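Local structure of putative sulfatase yidJ (Bacteroides fragilis, 2QZU) at residues R163-Y172 / P181-P189; P201-I212 / A223-P231. The protein probably hydrolyses sulfate esters as a calcium-dependent arylsulfatase of the sulfatase family, within the alkaline phosphatase clan. All blocks are in the same frame, centred on the assembly; numbering follows the deposited sequence.

Contact 1 of 2, residues R163-Y172 / P181-P189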
loop_
_atom_site.group_PDB
_atom_site.type_symbol
_atom_site.label_atom_id
_atom_site.label_comp_id
_atom_site.label_asym_id
_atom_site.label_seq_id
_atom_site.Cartn_x
_atom_site.Cartn_y
_atom_site.Cartn_z
ATOM N N ARG A 163 -12.927 5.746 28.683
ATOM C CA ARG A 163 -11.493 6.022 28.725
ATOM C C ARG A 163 -10.784 5.560 29.995
ATOM O O ARG A 163 -9.583 5.755 30.147
ATOM C CB ARG A 163 -11.244 7.517 28.499
ATOM C CG ARG A 163 -11.635 7.955 27.106
ATOM C CD ARG A 163 -11.466 9.445 26.871
ATOM N NE ARG A 163 -12.054 9.808 25.587
ATOM C CZ ARG A 163 -12.195 11.053 25.142
ATOM N NH1 ARG A 163 -11.785 12.082 25.876
ATOM N NH2 ARG A 163 -12.774 11.269 23.972
ATOM N N HIS A 164 -11.539 4.950 30.901
ATOM C CA HIS A 164 -10.991 4.422 32.140
ATOM C C HIS A 164 -10.028 5.332 32.908
ATOM O O HIS A 164 -8.957 4.902 33.339
ATOM C CB HIS A 164 -10.338 3.069 31.843
ATOM C CG HIS A 164 -11.322 2.028 31.413
ATOM N ND1 HIS A 164 -11.997 1.228 32.309
ATOM C CD2 HIS A 164 -11.825 1.728 30.191
ATOM C CE1 HIS A 164 -12.875 0.484 31.660
ATOM N NE2 HIS A 164 -12.790 0.769 30.373
ATOM N N GLY A 165 -10.415 6.592 33.079
ATOM C CA GLY A 165 -9.585 7.509 33.839
ATOM C C GLY A 165 -8.595 8.379 33.093
ATOM O O GLY A 165 -8.049 9.316 33.672
ATOM N N PHE A 166 -8.351 8.085 31.822
ATOM C CA PHE A 166 -7.409 8.881 31.042
ATOM C C PHE A 166 -8.064 10.202 30.650
ATOM O O PHE A 166 -8.705 10.298 29.603
ATOM C CB PHE A 166 -6.971 8.104 29.795
ATOM C CG PHE A 166 -6.014 6.974 30.084
ATOM C CD1 PHE A 166 -4.724 7.237 30.543
ATOM C CD2 PHE A 166 -6.396 5.648 29.890
ATOM C CE1 PHE A 166 -3.826 6.195 30.801
ATOM C CE2 PHE A 166 -5.508 4.600 30.144
ATOM C CZ PHE A 166 -4.219 4.877 30.601
ATOM N N ASP A 167 -7.887 11.214 31.497
ATOM C CA ASP A 167 -8.471 12.533 31.275
ATOM C C ASP A 167 -7.885 13.292 30.089
ATOM O O ASP A 167 -8.625 13.917 29.328
ATOM C CB ASP A 167 -8.370 13.374 32.551
ATOM C CG ASP A 167 -9.212 12.808 33.684
ATOM O OD1 ASP A 167 -10.375 12.434 33.427
ATOM O OD2 ASP A 167 -8.719 12.743 34.829
ATOM N N HIS A 168 -6.564 13.261 29.938
ATOM C CA HIS A 168 -5.922 13.917 28.801
ATOM C C HIS A 168 -5.929 12.852 27.712
ATOM O O HIS A 168 -5.342 11.782 27.879
ATOM C CB HIS A 168 -4.487 14.317 29.137
ATOM C CG HIS A 168 -3.781 15.010 28.017
ATOM N ND1 HIS A 168 -4.160 16.251 27.550
ATOM C CD2 HIS A 168 -2.727 14.629 27.255
ATOM C CE1 HIS A 168 -3.369 16.605 26.554
ATOM N NE2 HIS A 168 -2.491 15.638 26.355
ATOM N N TRP A 169 -6.583 13.154 26.595
ATOM C CA TRP A 169 -6.743 12.185 25.520
ATOM C C TRP A 169 -6.437 12.718 24.123
ATOM O O TRP A 169 -7.058 13.670 23.663
ATOM C CB TRP A 169 -8.190 11.674 25.583
ATOM C CG TRP A 169 -8.537 10.477 24.740
ATOM C CD1 TRP A 169 -9.129 10.480 23.507
ATOM C CD2 TRP A 169 -8.390 9.103 25.111
ATOM N NE1 TRP A 169 -9.370 9.186 23.095
ATOM C CE2 TRP A 169 -8.921 8.322 24.061
ATOM C CE3 TRP A 169 -7.861 8.450 26.234
ATOM C CZ2 TRP A 169 -8.941 6.924 24.096
ATOM C CZ3 TRP A 169 -7.880 7.058 26.272
ATOM C CH2 TRP A 169 -8.418 6.311 25.208
ATOM N N ILE A 170 -5.460 12.097 23.468
ATOM C CA ILE A 170 -5.078 12.436 22.098
ATOM C C ILE A 170 -4.821 11.058 21.511
ATOM O O ILE A 170 -3.682 10.594 21.451
ATOM C CB ILE A 170 -3.787 13.268 22.046
ATOM C CG1 ILE A 170 -3.981 14.567 22.833
ATOM C CG2 ILE A 170 -3.433 13.580 20.596
ATOM C CD1 ILE A 170 -2.718 15.382 23.002
ATOM N N ALA A 171 -5.893 10.408 21.076
ATOM C CA ALA A 171 -5.778 9.051 20.586
ATOM C C ALA A 171 -6.756 8.672 19.490
ATOM O O ALA A 171 -7.583 9.478 19.055
ATOM C CB ALA A 171 -5.944 8.101 21.761
ATOM N N TYR A 172 -6.642 7.422 19.054
ATOM C CA TYR A 172 -7.505 6.868 18.021
ATOM C C TYR A 172 -7.671 5.362 18.254
ATOM O O TYR A 172 -7.046 4.798 19.157
ATOM C CB TYR A 172 -6.902 7.127 16.636
ATOM C CG TYR A 172 -5.511 6.563 16.447
ATOM C CD1 TYR A 172 -4.383 7.243 16.917
ATOM C CD2 TYR A 172 -5.321 5.337 15.807
ATOM C CE1 TYR A 172 -3.099 6.710 16.750
ATOM C CE2 TYR A 172 -4.049 4.800 15.635
ATOM C CZ TYR A 172 -2.943 5.491 16.108
ATOM O OH TYR A 172 -1.685 4.965 15.928
ATOM N N PRO A 181 -1.329 10.650 10.268
ATOM C CA PRO A 181 -2.173 10.042 11.300
ATOM C C PRO A 181 -3.331 10.939 11.709
ATOM O O PRO A 181 -3.328 12.135 11.428
ATOM C CB PRO A 181 -1.194 9.816 12.445
ATOM C CG PRO A 181 -0.305 11.018 12.340
ATOM C CD PRO A 181 -0.045 11.095 10.839
HETATM N N MSE A 182 -4.335 10.350 12.352
HETATM C CA MSE A 182 -5.470 11.123 12.834
HETATM C C MSE A 182 -5.649 10.862 14.320
HETATM O O MSE A 182 -5.210 9.830 14.844
HETATM C CB MSE A 182 -6.752 10.797 12.049
HETATM C CG MSE A 182 -7.001 9.334 11.769
HETATM SE SE MSE A 182 -7.656 8.383 13.303
HETATM C CE MSE A 182 -8.162 6.734 12.464
ATOM N N TYR A 183 -6.286 11.809 14.998
ATOM C CA TYR A 183 -6.493 11.722 16.433
ATOM C C TYR A 183 -7.755 12.448 16.851
ATOM O O TYR A 183 -8.315 13.251 16.099
ATOM C CB TYR A 183 -5.335 12.402 17.179
ATOM C CG TYR A 183 -3.962 11.869 16.863
ATOM C CD1 TYR A 183 -3.413 10.820 17.602
ATOM C CD2 TYR A 183 -3.224 12.386 15.800
ATOM C CE1 TYR A 183 -2.163 10.296 17.288
ATOM C CE2 TYR A 183 -1.978 11.868 15.470
ATOM C CZ TYR A 183 -1.452 10.824 16.216
ATOM O OH TYR A 183 -0.232 10.296 15.875
ATOM N N TRP A 184 -8.186 12.149 18.069
ATOM C CA TRP A 184 -9.316 12.818 18.691
ATOM C C TRP A 184 -8.677 13.422 19.931
ATOM O O TRP A 184 -7.968 12.721 20.659
ATOM C CB TRP A 184 -10.380 11.828 19.157
ATOM C CG TRP A 184 -11.359 11.392 18.126
ATOM C CD1 TRP A 184 -12.481 12.058 17.713
ATOM C CD2 TRP A 184 -11.351 10.146 17.433
ATOM N NE1 TRP A 184 -13.180 11.289 16.809
ATOM C CE2 TRP A 184 -12.507 10.110 16.619
ATOM C CE3 TRP A 184 -10.478 9.048 17.422
ATOM C CZ2 TRP A 184 -12.813 9.018 15.804
ATOM C CZ3 TRP A 184 -10.782 7.962 16.612
ATOM C CH2 TRP A 184 -11.944 7.956 15.814
ATOM N N ASN A 185 -8.894 14.711 20.158
ATOM C CA ASN A 185 -8.368 15.356 21.354
ATOM C C ASN A 185 -9.395 15.061 22.449
ATOM O O ASN A 185 -10.395 14.392 22.196
ATOM C CB ASN A 185 -8.206 16.862 21.129
ATOM C CG ASN A 185 -9.464 17.508 20.601
ATOM O OD1 ASN A 185 -10.507 17.474 21.248
ATOM N ND2 ASN A 185 -9.376 18.096 19.413
ATOM N N THR A 186 -9.168 15.571 23.654
ATOM C CA THR A 186 -10.058 15.292 24.779
ATOM C C THR A 186 -11.541 15.622 24.611
ATOM O O THR A 186 -12.396 14.824 24.991
ATOM C CB THR A 186 -9.546 15.982 26.066
ATOM O OG1 THR A 186 -8.191 15.577 26.314
ATOM C CG2 THR A 186 -10.407 15.590 27.267
ATOM N N THR A 187 -11.857 16.776 24.034
ATOM C CA THR A 187 -13.255 17.175 23.887
ATOM C C THR A 187 -13.893 17.036 22.505
ATOM O O THR A 187 -15.066 17.369 22.326
ATOM C CB THR A 187 -13.449 18.629 24.345
ATOM O OG1 THR A 187 -12.568 19.482 23.601
ATOM C CG2 THR A 187 -13.148 18.761 25.827
ATOM N N ALA A 188 -13.141 16.540 21.532
ATOM C CA ALA A 188 -13.678 16.396 20.183
ATOM C C ALA A 188 -14.795 15.360 20.086
ATOM O O ALA A 188 -14.699 14.270 20.657
ATOM C CB ALA A 188 -12.557 16.029 19.213
ATOM N N PRO A 189 -15.889 15.695 19.382
ATOM C CA PRO A 189 -16.965 14.709 19.260
ATOM C C PRO A 189 -16.537 13.601 18.288
ATOM O O PRO A 189 -15.518 13.720 17.601
ATOM C CB PRO A 189 -18.146 15.541 18.746
ATOM C CG PRO A 189 -17.491 16.653 18.007
ATOM C CD PRO A 189 -16.326 17.015 18.897
HETATM O O HOH W 1 -12.781 13.104 21.871
HETATM O O HOH W 2 -7.010 17.263 28.039
#

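Contact 2 of 2, residues P201-I212 / A223-P231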
loop_
_atom_site.group_PDB
_atom_site.type_symbol
_atom_site.label_atom_id
_atom_site.label_comp_id
_atom_site.label_asym_id
_atom_site.label_seq_id
_atom_site.Cartn_x
_atom_site.Cartn_y
_atom_site.Cartn_z
ATOM N N PRO A 201 4.896 8.938 15.368
ATOM C CA PRO A 201 5.794 8.970 16.528
ATOM C C PRO A 201 6.332 10.359 16.840
ATOM O O PRO A 201 6.574 10.684 17.999
ATOM C CB PRO A 201 6.901 7.997 16.133
ATOM C CG PRO A 201 6.160 6.989 15.300
ATOM C CD PRO A 201 5.311 7.886 14.422
ATOM N N GLU A 202 6.534 11.158 15.795
ATOM C CA GLU A 202 7.038 12.520 15.945
ATOM C C GLU A 202 6.018 13.401 16.645
ATOM O O GLU A 202 6.349 14.120 17.590
ATOM C CB GLU A 202 7.353 13.127 14.577
ATOM C CG GLU A 202 8.776 12.954 14.116
ATOM C CD GLU A 202 9.041 13.677 12.808
ATOM O OE1 GLU A 202 8.685 14.872 12.712
ATOM O OE2 GLU A 202 9.605 13.054 11.883
ATOM N N TYR A 203 4.778 13.344 16.167
ATOM C CA TYR A 203 3.694 14.136 16.737
ATOM C C TYR A 203 3.405 13.675 18.159
ATOM O O TYR A 203 3.279 14.484 19.080
ATOM C CB TYR A 203 2.431 13.988 15.887
ATOM C CG TYR A 203 1.224 14.712 16.452
ATOM C CD1 TYR A 203 1.149 16.107 16.445
ATOM C CD2 TYR A 203 0.158 13.998 16.995
ATOM C CE1 TYR A 203 0.037 16.768 16.969
ATOM C CE2 TYR A 203 -0.950 14.645 17.517
ATOM C CZ TYR A 203 -1.009 16.023 17.502
ATOM O OH TYR A 203 -2.111 16.645 18.034
ATOM N N GLU A 204 3.303 12.364 18.331
ATOM C CA GLU A 204 3.027 11.798 19.639
ATOM C C GLU A 204 4.087 12.185 20.661
ATOM O O GLU A 204 3.759 12.541 21.790
ATOM C CB GLU A 204 2.889 10.280 19.515
ATOM C CG GLU A 204 1.580 9.892 18.842
ATOM C CD GLU A 204 1.645 8.572 18.100
ATOM O OE1 GLU A 204 2.657 7.852 18.237
ATOM O OE2 GLU A 204 0.672 8.257 17.378
ATOM N N ALA A 205 5.355 12.128 20.269
ATOM C CA ALA A 205 6.430 12.502 21.176
ATOM C C ALA A 205 6.328 13.993 21.512
ATOM O O ALA A 205 6.600 14.401 22.640
ATOM C CB ALA A 205 7.792 12.186 20.550
ATOM N N SER A 206 5.931 14.809 20.537
ATOM C CA SER A 206 5.789 16.240 20.787
ATOM C C SER A 206 4.673 16.515 21.788
ATOM O O SER A 206 4.816 17.370 22.660
ATOM C CB SER A 206 5.510 16.997 19.490
ATOM O OG SER A 206 6.658 17.003 18.667
ATOM N N LYS A 207 3.564 15.788 21.671
ATOM C CA LYS A 207 2.451 15.982 22.596
ATOM C C LYS A 207 2.803 15.424 23.976
ATOM O O LYS A 207 2.352 15.945 24.996
ATOM C CB LYS A 207 1.180 15.306 22.069
ATOM C CG LYS A 207 0.703 15.824 20.713
ATOM C CD LYS A 207 0.480 17.338 20.702
ATOM C CE LYS A 207 -0.680 17.756 21.596
ATOM N NZ LYS A 207 -0.944 19.224 21.518
ATOM N N ALA A 208 3.606 14.362 24.007
ATOM C CA ALA A 208 4.019 13.770 25.279
ATOM C C ALA A 208 4.929 14.753 26.011
ATOM O O ALA A 208 4.875 14.870 27.232
ATOM C CB ALA A 208 4.755 12.455 25.040
ATOM N N ILE A 209 5.761 15.461 25.251
ATOM C CA ILE A 209 6.675 16.446 25.823
ATOM C C ILE A 209 5.877 17.596 26.437
ATOM O O ILE A 209 6.175 18.047 27.542
ATOM C CB ILE A 209 7.660 16.962 24.743
ATOM C CG1 ILE A 209 8.634 15.835 24.381
ATOM C CG2 ILE A 209 8.411 18.191 25.243
ATOM C CD1 ILE A 209 9.579 16.163 23.242
ATOM N N GLU A 210 4.853 18.066 25.733
ATOM C CA GLU A 210 4.036 19.141 26.279
ATOM C C GLU A 210 3.382 18.679 27.578
ATOM O O GLU A 210 3.340 19.427 28.559
ATOM C CB GLU A 210 2.966 19.568 25.274
ATOM C CG GLU A 210 3.551 20.049 23.960
ATOM C CD GLU A 210 2.507 20.609 23.021
ATOM O OE1 GLU A 210 1.398 20.041 22.955
ATOM O OE2 GLU A 210 2.802 21.613 22.340
ATOM N N TYR A 211 2.880 17.448 27.590
ATOM C CA TYR A 211 2.240 16.914 28.790
ATOM C C TYR A 211 3.243 16.870 29.942
ATOM O O TYR A 211 2.952 17.311 31.055
ATOM C CB TYR A 211 1.713 15.500 28.537
ATOM C CG TYR A 211 0.892 14.962 29.689
ATOM C CD1 TYR A 211 -0.428 15.364 29.872
ATOM C CD2 TYR A 211 1.441 14.064 30.602
ATOM C CE1 TYR A 211 -1.186 14.883 30.936
ATOM C CE2 TYR A 211 0.691 13.577 31.673
ATOM C CZ TYR A 211 -0.621 13.991 31.830
ATOM O OH TYR A 211 -1.375 13.513 32.878
ATOM N N ILE A 212 4.424 16.333 29.662
ATOM C CA ILE A 212 5.480 16.225 30.660
ATOM C C ILE A 212 5.920 17.593 31.189
ATOM O O ILE A 212 6.128 17.757 32.395
ATOM C CB ILE A 212 6.691 15.457 30.079
ATOM C CG1 ILE A 212 6.297 13.988 29.874
ATOM C CG2 ILE A 212 7.885 15.577 31.007
ATOM C CD1 ILE A 212 7.312 13.157 29.103
ATOM N N ALA A 223 0.573 9.741 35.310
ATOM C CA ALA A 223 0.767 8.515 34.552
ATOM C C ALA A 223 0.461 8.891 33.111
ATOM O O ALA A 223 -0.590 9.465 32.824
ATOM C CB ALA A 223 -0.193 7.418 35.028
ATOM N N LEU A 224 1.388 8.589 32.211
ATOM C CA LEU A 224 1.195 8.896 30.802
ATOM C C LEU A 224 1.522 7.682 29.953
ATOM O O LEU A 224 2.546 7.027 30.155
ATOM C CB LEU A 224 2.094 10.067 30.373
ATOM C CG LEU A 224 2.150 10.389 28.871
ATOM C CD1 LEU A 224 0.844 11.035 28.438
ATOM C CD2 LEU A 224 3.321 11.328 28.574
ATOM N N VAL A 225 0.637 7.369 29.018
ATOM C CA VAL A 225 0.871 6.266 28.102
ATOM C C VAL A 225 1.105 6.885 26.731
ATOM O O VAL A 225 0.372 7.784 26.317
ATOM C CB VAL A 225 -0.347 5.312 27.990
ATOM C CG1 VAL A 225 -0.093 4.287 26.891
ATOM C CG2 VAL A 225 -0.601 4.615 29.316
ATOM N N VAL A 226 2.144 6.429 26.043
ATOM C CA VAL A 226 2.437 6.900 24.697
ATOM C C VAL A 226 2.458 5.607 23.879
ATOM O O VAL A 226 3.379 4.804 23.999
ATOM C CB VAL A 226 3.806 7.613 24.614
ATOM C CG1 VAL A 226 4.043 8.115 23.200
ATOM C CG2 VAL A 226 3.842 8.780 25.592
ATOM N N SER A 227 1.417 5.416 23.075
ATOM C CA SER A 227 1.248 4.217 22.260
ATOM C C SER A 227 1.500 4.513 20.781
ATOM O O SER A 227 0.604 4.968 20.067
ATOM C CB SER A 227 -0.173 3.682 22.468
ATOM O OG SER A 227 -0.420 2.517 21.702
HETATM N N MSE A 228 2.722 4.241 20.328
HETATM C CA MSE A 228 3.103 4.500 18.939
HETATM C C MSE A 228 2.743 3.341 18.019
HETATM O O MSE A 228 2.755 2.183 18.433
HETATM C CB MSE A 228 4.602 4.779 18.862
HETATM C CG MSE A 228 5.031 5.997 19.670
HETATM SE SE MSE A 228 6.961 6.185 19.700
HETATM C CE MSE A 228 7.079 7.888 20.625
ATOM N N ASN A 229 2.435 3.664 16.767
ATOM C CA ASN A 229 2.041 2.653 15.792
ATOM C C ASN A 229 3.237 1.960 15.133
ATOM O O ASN A 229 3.338 0.733 15.169
ATOM C CB ASN A 229 1.112 3.272 14.742
ATOM C CG ASN A 229 0.144 2.259 14.159
ATOM O OD1 ASN A 229 0.528 1.138 13.836
ATOM N ND2 ASN A 229 -1.119 2.650 14.023
ATOM N N PRO A 230 4.155 2.723 14.507
ATOM C CA PRO A 230 5.299 2.030 13.897
ATOM C C PRO A 230 6.012 1.290 15.035
ATOM O O PRO A 230 5.951 1.727 16.180
ATOM C CB PRO A 230 6.151 3.175 13.354
ATOM C CG PRO A 230 5.143 4.270 13.083
ATOM C CD PRO A 230 4.225 4.179 14.281
ATOM N N PRO A 231 6.729 0.193 14.736
ATOM C CA PRO A 231 6.982 -0.440 13.440
ATOM C C PRO A 231 5.879 -1.324 12.853
ATOM O O PRO A 231 6.167 -2.233 12.078
ATOM C CB PRO A 231 8.268 -1.216 13.693
ATOM C CG PRO A 231 8.074 -1.690 15.093
ATOM C CD PRO A 231 7.508 -0.476 15.798
HETATM O O HOH W 3 2.770 6.385 15.914
HETATM O O HOH W 4 0.152 5.709 17.503
#

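Contact 1 of 2, residues R163-Y172 / P181-P189
Tyr172 and Tyr183 meet where the outermost strand 168-172 of the large mixed sheet of the sulfatase fold is joined by the returning chain 181-189. The two phenols run alongside, hydroxyls toward the same end, but their planes are 79° apart: the edge of Tyr172 is turned to the face of Tyr183 in an offset edge-to-face pair, with CE1 of Tyr172 3.7 Å from CE1 of Tyr183. Tyr172 holds CG between its backbone N and carbonyl carbon (chi1 58°), which swings the ring beside Tyr183 and brings CD1 of Tyr172 within 3.4 Å of Met182 O. CB of Tyr172 lies 3.6 Å from SE of selenomethionine Met182, and that selenium stands obliquely to the ring, a Met-aromatic contact. Trp184 comes in edge-on, the CE3-CZ3 side of its indole against CA of Tyr172, while its NE1 is bonded to the carbonyl of Arg190. CG2 of Ile170 packs against CD1 of Tyr183.

The backbones share a single antiparallel bridge, a hydrogen-bonded pair of Ala171 and Trp184: Trp184 N gives to Ala171 O at 2.9 Å, and Ala171 N returns a bond to Trp184 O. Farther along, Thr186 takes over with its side chain, OG1 accepting from Trp169 N at 2.9 Å.

Trp169 is sandwiched, Arg163 CD over one face of the indole and Ala171 CB over the opposite one, both displaced toward the rim. Its CD1 in turn sits over the centre of the Arg163 guanidinium. That group is held from several directions, NE by the carbonyl of Cys158 and NH2 by a water that also bonds Asn185 O and Ala188 O. NH1 reaches Thr186 O at 2.9 Å in a nearly straight bond (171°), lying in the carbonyl plane on a lone pair.

Contact 2 of 2, residues P201-I212 / A223-P231
Pro201 and Pro230 touch ring to ring in a beta-alpha-beta crossover: helix 200-213 lies in the connection between parallel strands 168-172 and 222-228 and packs against the sheet at the latter. Helix residues 201-212 run antiparallel (173°) to strand residues 223-228, their axes 8.9 Å apart.

Apolar contacts carry most of the interface. CG of Pro201 is 3.6 Å from CD of Pro230, while Pro201 CB meets the selenium of Met228. Midway, CB of Ala208 lies between CG2 of Val226 and CD2 of Leu224. At the far end Leu224 and Tyr211 pass head to tail; with CG of Tyr211 anti to its own N (chi1 -173°), the ring receives Leu224 CD1 over one face in a CH-pi contact, 4.2 Å from the centroid. The side chain of Ile212 crosses that leucine at about a right angle, CG1 nearest CD2.

Polar contact runs through Glu204, whose extended chain passes Met228. Its OE2 is also hydrogen-bonded to Tyr183 OH. Two waters bridge the buried carboxylate to the strand end: one donates to both OE2 of Glu204 and Ser227 O, while the other donates to Glu204 OE1 at 2.7 Å and accepts from Asn229 N at 2.9 Å.

In the fold
Contact 2 is wholly buried and contact 1 mostly so; both reach the same mixed sheet, but at different places across it. Contact 1 sits on the sheet's outermost strand 168-172, farther from the chain's centre, with some partly exposed residues, such as Thr186; backbone bonds, an arginine and aromatic edges do the work there. Contact 2 joins helix 200-213 to the interior strand 222-228, and direct contact is mainly aliphatic, its polar bridges being made by water. Strand 126-130 lies between the two strands. The contacts, centres about 13 Å apart, also meet directly: Tyr172 OH probably bonds Asn229 ND2, and helix 200-213 packs against contact 1 through Lys207 on Ile170 and Tyr203 on Tyr183.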